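Local coordinates for protein isomaltose glucohydrolase (Kribbella flavida, PDB 5Z3E) that hydrolyses the alpha-1,6-glucosidic linkage of isomaltose from the non-reducing end, releasing beta-D-glucose and D-glucose inside the cell, at residues His254-Trp258 with Leu259-Ala263. The protein carries 1 engineered substitution. Residues are numbered along the deposited sequence; the frame is centred on the assembly and turned at random.
Sequences HLVKW and LGSSA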
loop_
_atom_site.group_PDB
_atom_site.type_symbol
_atom_site.label_atom_id
_atom_site.label_comp_id
_atom_site.label_asym_id
_atom_site.label_seq_id
_atom_site.Cartn_x
_atom_site.Cartn_y
_atom_site.Cartn_z
ATOM N N HIS A 254 0.581 -20.885 -5.415
ATOM C CA HIS A 254 0.632 -19.608 -4.718
ATOM C C HIS A 254 1.080 -18.488 -5.640
ATOM O O HIS A 254 1.820 -18.704 -6.611
ATOM C CB HIS A 254 1.563 -19.648 -3.474
ATOM C CG HIS A 254 2.969 -20.068 -3.763
ATOM N ND1 HIS A 254 3.928 -19.231 -4.299
ATOM C CD2 HIS A 254 3.596 -21.257 -3.579
ATOM C CE1 HIS A 254 5.070 -19.882 -4.425
ATOM N NE2 HIS A 254 4.894 -21.114 -4.012
ATOM N N LEU A 255 0.677 -17.261 -5.325
ATOM C CA LEU A 255 1.257 -16.102 -5.988
ATOM C C LEU A 255 2.755 -16.049 -5.721
ATOM O O LEU A 255 3.252 -16.563 -4.707
ATOM C CB LEU A 255 0.595 -14.819 -5.483
ATOM C CG LEU A 255 -0.905 -14.682 -5.784
ATOM C CD1 LEU A 255 -1.476 -13.493 -5.050
ATOM C CD2 LEU A 255 -1.163 -14.539 -7.264
ATOM N N VAL A 256 3.478 -15.392 -6.624
ATOM C CA VAL A 256 4.907 -15.168 -6.499
ATOM C C VAL A 256 5.235 -13.691 -6.562
ATOM O O VAL A 256 4.431 -12.862 -6.984
ATOM C CB VAL A 256 5.706 -15.974 -7.531
ATOM C CG1 VAL A 256 5.548 -17.463 -7.270
ATOM C CG2 VAL A 256 5.297 -15.604 -8.941
ATOM N N LYS A 257 6.462 -13.389 -6.151
ATOM C CA LYS A 257 6.913 -12.036 -5.949
ATOM C C LYS A 257 6.871 -11.192 -7.226
ATOM O O LYS A 257 6.385 -10.048 -7.217
ATOM C CB LYS A 257 8.304 -12.169 -5.349
ATOM C CG LYS A 257 9.069 -10.974 -5.161
ATOM C CD LYS A 257 10.265 -11.243 -4.248
ATOM C CE LYS A 257 11.127 -10.114 -4.294
ATOM N NZ LYS A 257 10.634 -9.042 -3.566
ATOM N N TRP A 258 7.391 -11.714 -8.312
ATOM C CA TRP A 258 7.304 -11.060 -9.609
ATOM C C TRP A 258 7.047 -12.124 -10.654
ATOM O O TRP A 258 7.286 -13.317 -10.458
ATOM C CB TRP A 258 8.527 -10.186 -9.914
ATOM C CG TRP A 258 9.881 -10.841 -9.969
ATOM C CD1 TRP A 258 10.348 -11.706 -10.918
ATOM C CD2 TRP A 258 10.987 -10.571 -9.099
ATOM N NE1 TRP A 258 11.672 -11.990 -10.680
ATOM C CE2 TRP A 258 12.088 -11.301 -9.576
ATOM C CE3 TRP A 258 11.158 -9.771 -7.985
ATOM C CZ2 TRP A 258 13.348 -11.241 -8.965
ATOM C CZ3 TRP A 258 12.398 -9.725 -7.375
ATOM C CH2 TRP A 258 13.472 -10.456 -7.869
ATOM N N LEU A 259 6.517 -11.695 -11.799
ATOM C CA LEU A 259 6.242 -12.647 -12.865
ATOM C C LEU A 259 7.503 -13.405 -13.187
ATOM O O LEU A 259 8.577 -12.791 -13.346
ATOM C CB LEU A 259 5.745 -11.926 -14.118
ATOM C CG LEU A 259 4.503 -11.046 -13.953
ATOM C CD1 LEU A 259 4.132 -10.476 -15.294
ATOM C CD2 LEU A 259 3.320 -11.791 -13.312
ATOM N N GLY A 260 7.422 -14.725 -13.292
ATOM C CA GLY A 260 8.580 -15.514 -13.631
ATOM C C GLY A 260 9.502 -15.858 -12.464
ATOM O O GLY A 260 10.599 -16.354 -12.711
ATOM N N SER A 261 9.129 -15.592 -11.225
ATOM C CA SER A 261 9.900 -16.005 -10.060
ATOM C C SER A 261 9.188 -17.141 -9.366
ATOM O O SER A 261 8.006 -17.405 -9.610
ATOM C CB SER A 261 10.024 -14.814 -9.066
ATOM O OG SER A 261 8.784 -14.514 -8.522
ATOM N N SER A 262 9.892 -17.785 -8.443
ATOM C CA SER A 262 9.313 -18.830 -7.613
ATOM C C SER A 262 9.036 -18.396 -6.174
ATOM O O SER A 262 8.263 -19.066 -5.486
ATOM C CB SER A 262 10.219 -20.066 -7.608
ATOM O OG SER A 262 11.496 -19.781 -7.081
ATOM N N ALA A 263 9.679 -17.357 -5.699
ATOM C CA ALA A 263 9.608 -16.971 -4.286
ATOM C C ALA A 263 8.413 -16.092 -4.003
ATOM O O ALA A 263 7.833 -15.502 -4.905
ATOM C CB ALA A 263 10.858 -16.282 -3.878
HETATM O O HOH W 1 12.636 -14.057 -12.533
#
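His254 turns one edge of its imidazole to the returning chain, the carbonyl O of Ser262 lying 3.5 Å from CE1 of His254, in the plane of the ring. Its rotation is fixed by ND1 of His254, which donates to Leu255 O at 2.8 Å along a nearly straight path, with the acceptor in the ring plane. Val256 points toward the loop: with CG2 lodged between backbone N and carbonyl carbon and CG1 beside the N (chi1 -65°), both methyls press on Ser261 O. Next, Lys257 N donates to Ala263 O at 2.8 Å, joining the two ends of the loop, while in one of its two conformers the side chain leads away, NZ forming a salt bridge with Asp265 and a weak, long ion pair with Asp195, the predicted proton acceptor.

At Trp258 the chain reverses in a type II beta turn to Ser261, with Gly260 adopting the positive phi usual at the third position. Trp258 O is gripped twice, by Ser261 N tilted out of its carbonyl plane and, in one of the two conformers of Ser261, by OG on a lone pair, 2.7 Å away. Ser261 CB sits over one face of the Trp258 indole, a CH-pi contact 3.8 Å from the centroid of its five-membered ring. At the indole edge, NE1 donates to a water that in turn donates to Gly260 O. His203 stacks on the ring. An alanine in place of Trp258 would probably leave Ser261 CB without its aromatic face and that water without its NE1 donor. This turn-closed loop thus illustrates how one serine, in this conformer, can close a turn through both backbone and hydroxyl while its methylene packs on the aromatic ring, polar and CH-pi contacts that are together consistent with a well-defined turn.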